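Local coordinates for kynurenine formamidase (Bacillus anthracis, PDB 4CO9), which catalyses the zinc-dependent hydrolysis of N-formyl-L-kynurenine to L-kynurenine and formate, the second step of the kynurenine pathway of tryptophan degradation, at residues S138-V152 with L166-D180. Numbering follows the deposited sequence. Where two conformers were deposited one is given.
With ZN (zinc ion), chain O; ZN (zinc ion), chain P.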
# COMPACT_ATOMS: atom_id res chain seq x y z
N SER C 138 -7.61 13.01 -21.04
CA SER C 138 -6.32 12.67 -21.60
C SER C 138 -5.69 13.83 -22.34
O SER C 138 -4.48 14.08 -22.22
CB SER C 138 -6.48 11.48 -22.56
OG SER C 138 -5.25 11.14 -23.18
N GLU C 139 -6.51 14.56 -23.09
CA GLU C 139 -6.05 15.76 -23.78
C GLU C 139 -5.45 16.78 -22.79
O GLU C 139 -4.51 17.49 -23.13
CB GLU C 139 -7.22 16.44 -24.49
CG GLU C 139 -6.85 17.42 -25.61
CD GLU C 139 -6.55 18.81 -25.06
OE1 GLU C 139 -7.21 19.20 -24.07
OE2 GLU C 139 -5.67 19.50 -25.61
N LYS C 140 -6.01 16.86 -21.59
CA LYS C 140 -5.50 17.77 -20.56
C LYS C 140 -4.23 17.29 -19.89
O LYS C 140 -3.60 18.07 -19.18
CB LYS C 140 -6.56 18.04 -19.50
CG LYS C 140 -7.81 18.63 -20.08
CD LYS C 140 -8.51 19.54 -19.10
CE LYS C 140 -9.75 20.13 -19.75
NZ LYS C 140 -9.42 21.01 -20.90
N GLY C 141 -3.87 16.03 -20.09
CA GLY C 141 -2.68 15.45 -19.46
C GLY C 141 -2.99 14.67 -18.18
O GLY C 141 -2.10 14.32 -17.42
N ILE C 142 -4.26 14.39 -17.92
CA ILE C 142 -4.65 13.68 -16.71
C ILE C 142 -4.33 12.20 -16.86
O ILE C 142 -4.73 11.58 -17.84
CB ILE C 142 -6.13 13.94 -16.37
CG1 ILE C 142 -6.26 15.39 -15.88
CG2 ILE C 142 -6.64 12.96 -15.32
CD1 ILE C 142 -7.66 15.92 -15.83
N ARG C 143 -3.61 11.65 -15.88
CA ARG C 143 -3.13 10.28 -15.92
C ARG C 143 -3.84 9.35 -14.93
O ARG C 143 -3.68 8.13 -15.01
CB ARG C 143 -1.64 10.24 -15.62
CG ARG C 143 -0.77 11.11 -16.51
CD ARG C 143 0.64 11.15 -15.97
NE ARG C 143 1.39 9.95 -16.35
CZ ARG C 143 2.50 9.52 -15.76
NH1 ARG C 143 3.00 10.18 -14.73
NH2 ARG C 143 3.11 8.42 -16.19
N LEU C 144 -4.59 9.91 -14.01
CA LEU C 144 -5.29 9.11 -13.01
C LEU C 144 -6.60 9.78 -12.65
O LEU C 144 -6.67 10.98 -12.42
CB LEU C 144 -4.43 8.95 -11.76
CG LEU C 144 -5.09 8.31 -10.53
CD1 LEU C 144 -5.23 6.80 -10.61
CD2 LEU C 144 -4.33 8.68 -9.27
N ILE C 145 -7.65 8.96 -12.59
CA ILE C 145 -8.96 9.38 -12.15
C ILE C 145 -9.34 8.53 -10.95
O ILE C 145 -9.15 7.30 -10.95
CB ILE C 145 -10.01 9.29 -13.29
CG1 ILE C 145 -11.30 10.00 -12.91
CG2 ILE C 145 -10.34 7.85 -13.66
CD1 ILE C 145 -11.23 11.49 -13.09
N GLY C 146 -9.84 9.20 -9.91
CA GLY C 146 -10.30 8.52 -8.70
C GLY C 146 -11.74 8.88 -8.43
O GLY C 146 -12.15 10.01 -8.68
N VAL C 147 -12.51 7.90 -7.94
CA VAL C 147 -13.90 8.11 -7.57
C VAL C 147 -14.20 7.58 -6.17
O VAL C 147 -13.56 6.62 -5.70
CB VAL C 147 -14.86 7.46 -8.59
CG1 VAL C 147 -14.75 8.16 -9.93
CG2 VAL C 147 -14.60 5.97 -8.75
N ASP C 148 -15.17 8.20 -5.49
CA ASP C 148 -15.56 7.78 -4.15
C ASP C 148 -16.67 6.73 -4.14
O ASP C 148 -17.47 6.68 -3.21
CB ASP C 148 -15.94 8.99 -3.28
CG ASP C 148 -17.12 9.76 -3.84
OD1 ASP C 148 -17.56 9.49 -4.97
OD2 ASP C 148 -17.59 10.69 -3.13
N VAL C 149 -16.70 5.90 -5.18
CA VAL C 149 -17.63 4.79 -5.32
C VAL C 149 -16.86 3.57 -5.88
O VAL C 149 -15.70 3.70 -6.27
CB VAL C 149 -18.82 5.14 -6.24
CG1 VAL C 149 -19.78 6.05 -5.50
CG2 VAL C 149 -18.33 5.81 -7.52
N PRO C 150 -17.47 2.37 -5.87
CA PRO C 150 -16.69 1.16 -6.21
C PRO C 150 -16.33 0.99 -7.67
O PRO C 150 -15.50 0.13 -7.98
CB PRO C 150 -17.62 0.02 -5.80
CG PRO C 150 -18.54 0.61 -4.80
CD PRO C 150 -18.75 2.03 -5.23
N SER C 151 -16.95 1.75 -8.55
CA SER C 151 -16.72 1.58 -9.97
C SER C 151 -16.82 2.88 -10.75
O SER C 151 -17.48 3.83 -10.32
CB SER C 151 -17.71 0.57 -10.54
OG SER C 151 -17.32 0.18 -11.85
N VAL C 152 -16.15 2.91 -11.89
CA VAL C 152 -16.31 4.00 -12.88
C VAL C 152 -17.40 3.67 -13.91
O VAL C 152 -17.79 4.54 -14.68
CB VAL C 152 -15.00 4.33 -13.61
CG1 VAL C 152 -13.96 4.84 -12.62
CG2 VAL C 152 -14.47 3.14 -14.40
N LEU C 166 -10.86 4.66 -20.50
CA LEU C 166 -9.88 5.32 -19.64
C LEU C 166 -8.50 4.75 -19.88
O LEU C 166 -7.57 5.49 -20.21
CB LEU C 166 -10.27 5.20 -18.16
CG LEU C 166 -11.45 6.07 -17.74
CD1 LEU C 166 -11.96 5.68 -16.36
CD2 LEU C 166 -11.09 7.55 -17.78
N PHE C 167 -8.36 3.44 -19.78
CA PHE C 167 -7.04 2.85 -19.99
C PHE C 167 -6.56 2.99 -21.45
O PHE C 167 -5.36 3.13 -21.68
CB PHE C 167 -6.90 1.44 -19.38
CG PHE C 167 -6.31 1.43 -17.97
CD1 PHE C 167 -4.95 1.60 -17.77
CD2 PHE C 167 -7.12 1.27 -16.85
CE1 PHE C 167 -4.40 1.58 -16.49
CE2 PHE C 167 -6.57 1.25 -15.56
CZ PHE C 167 -5.22 1.40 -15.39
N LYS C 168 -7.48 3.01 -22.42
CA LYS C 168 -7.11 3.27 -23.82
C LYS C 168 -6.42 4.63 -23.96
O LYS C 168 -5.64 4.84 -24.88
CB LYS C 168 -8.36 3.26 -24.70
CG LYS C 168 -8.14 3.06 -26.19
CD LYS C 168 -9.45 3.21 -26.97
CE LYS C 168 -9.65 2.14 -28.03
NZ LYS C 168 -8.56 2.12 -29.03
N HIS C 169 -6.77 5.56 -23.07
CA HIS C 169 -6.20 6.91 -23.09
C HIS C 169 -5.17 7.13 -21.98
O HIS C 169 -4.90 8.27 -21.61
CB HIS C 169 -7.32 7.94 -22.98
CG HIS C 169 -8.17 8.02 -24.20
ND1 HIS C 169 -9.25 7.19 -24.41
CD2 HIS C 169 -8.10 8.83 -25.29
CE1 HIS C 169 -9.81 7.48 -25.57
NE2 HIS C 169 -9.13 8.47 -26.12
N SER C 170 -4.61 6.04 -21.48
CA SER C 170 -3.55 6.06 -20.48
C SER C 170 -3.98 6.66 -19.14
O SER C 170 -3.14 7.15 -18.41
CB SER C 170 -2.31 6.78 -21.04
OG SER C 170 -1.73 6.00 -22.06
N ILE C 171 -5.28 6.59 -18.84
CA ILE C 171 -5.80 7.09 -17.58
C ILE C 171 -6.05 5.91 -16.64
O ILE C 171 -6.83 5.02 -16.93
CB ILE C 171 -7.12 7.84 -17.74
CG1 ILE C 171 -6.94 8.99 -18.73
CG2 ILE C 171 -7.60 8.35 -16.39
CD1 ILE C 171 -8.23 9.67 -19.11
N HIS C 172 -5.36 5.95 -15.51
CA HIS C 172 -5.42 4.91 -14.51
C HIS C 172 -6.60 5.15 -13.58
O HIS C 172 -7.15 6.23 -13.56
CB HIS C 172 -4.11 4.88 -13.76
CG HIS C 172 -2.95 4.51 -14.64
ND1 HIS C 172 -2.16 3.41 -14.40
CD2 HIS C 172 -2.47 5.08 -15.77
CE1 HIS C 172 -1.23 3.33 -15.33
NE2 HIS C 172 -1.40 4.32 -16.17
N ILE C 173 -6.98 4.12 -12.83
CA ILE C 173 -8.25 4.10 -12.10
C ILE C 173 -8.06 3.78 -10.63
O ILE C 173 -7.45 2.77 -10.28
CB ILE C 173 -9.22 3.06 -12.72
CG1 ILE C 173 -9.55 3.45 -14.16
CG2 ILE C 173 -10.50 2.95 -11.88
CD1 ILE C 173 -10.27 2.37 -14.94
N LEU C 174 -8.64 4.63 -9.79
CA LEU C 174 -8.64 4.49 -8.35
C LEU C 174 -10.09 4.55 -7.88
O LEU C 174 -10.81 5.48 -8.22
CB LEU C 174 -7.81 5.63 -7.75
CG LEU C 174 -7.87 5.91 -6.26
CD1 LEU C 174 -7.43 4.69 -5.45
CD2 LEU C 174 -7.02 7.12 -5.94
N GLU C 175 -10.51 3.56 -7.11
CA GLU C 175 -11.90 3.43 -6.68
C GLU C 175 -12.02 3.39 -5.16
O GLU C 175 -11.07 3.04 -4.45
CB GLU C 175 -12.53 2.18 -7.30
CG GLU C 175 -12.79 2.35 -8.79
CD GLU C 175 -12.93 1.04 -9.55
OE1 GLU C 175 -12.48 -0.01 -9.05
OE2 GLU C 175 -13.50 1.08 -10.68
N ASN C 176 -13.20 3.79 -4.67
CA ASN C 176 -13.52 3.80 -3.24
C ASN C 176 -12.66 4.71 -2.36
O ASN C 176 -12.39 4.39 -1.21
CB ASN C 176 -13.51 2.37 -2.67
CG ASN C 176 -14.75 1.57 -3.03
OD1 ASN C 176 -15.82 2.13 -3.25
ND2 ASN C 176 -14.61 0.26 -3.08
N VAL C 177 -12.23 5.85 -2.88
CA VAL C 177 -11.64 6.85 -1.99
C VAL C 177 -12.74 7.45 -1.11
O VAL C 177 -13.91 7.37 -1.45
CB VAL C 177 -10.85 7.96 -2.72
CG1 VAL C 177 -9.55 7.41 -3.29
CG2 VAL C 177 -11.67 8.64 -3.81
N VAL C 178 -12.33 8.01 0.02
CA VAL C 178 -13.24 8.62 0.99
C VAL C 178 -12.95 10.11 1.03
O VAL C 178 -11.86 10.52 1.44
CB VAL C 178 -12.98 8.05 2.39
CG1 VAL C 178 -13.96 8.63 3.40
CG2 VAL C 178 -13.06 6.53 2.36
N LEU C 179 -13.90 10.91 0.56
CA LEU C 179 -13.65 12.32 0.34
C LEU C 179 -14.60 13.28 1.06
O LEU C 179 -14.47 14.48 0.91
CB LEU C 179 -13.70 12.62 -1.17
CG LEU C 179 -12.72 11.89 -2.08
CD1 LEU C 179 -12.98 12.27 -3.53
CD2 LEU C 179 -11.27 12.17 -1.69
N ASP C 180 -15.54 12.78 1.86
CA ASP C 180 -16.51 13.70 2.49
C ASP C 180 -15.88 14.59 3.58
O ASP C 180 -16.40 15.66 3.85
CB ASP C 180 -17.76 12.96 2.96
CG ASP C 180 -18.83 12.84 1.86
OD1 ASP C 180 -18.50 12.93 0.65
OD2 ASP C 180 -20.01 12.66 2.22
ZN ZN O . -13.08 -0.85 -11.43
ZN ZN P . -11.85 -2.33 -8.99
O HOH W 1 -3.50 10.19 -19.88
O HOH W 2 -16.74 11.12 -0.57
O HOH W 3 -13.22 -2.63 -10.48
O HOH W 4 -15.54 -1.31 -11.11
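With CG beside its backbone N (chi1 -72°) and the chain extended beyond (chi2 159°), E175 runs alongside V147, CG 4.0 Å from V147 CG2, and past the P150 carbonyl to two zinc ions. In I145, CG1 stands anti to the backbone N (chi1 -168°), and CG2 meets I171 CG2 and, 3.8 Å away, L166 CD1, the I145 and L166 side chains crossing at about a right angle. These contacts belong to a beta-alpha-beta unit: parallel strands 144-147 and 172-175, neighbours in the mixed sheet, are connected through helix 161-168. R143 O accepts from H172 N at 2.8 Å in a nearly straight bond; I145 bonds through its N to H172 O and through its O to L174 N, and V147 N to L174 O continues the ladder. Beyond it, V149 O takes N176 N at 3.0 Å from above its carbonyl plane, holding the loop after strand 144-147 against the residue following strand 172-175. V152 meets L166 tip to tip. A water donates to both D148 OD2 and D180 OD1, probably easing their repulsion; T113 OG1 and S114 N also hydrogen-bond D148. H52, H56, D58 and H163 supply the other protein ligands of the binuclear site, a water bridges the zinc ions, and E175 OE2 binds one zinc at 2.1 Å while OE1 spans both, 2.4 Å from the second.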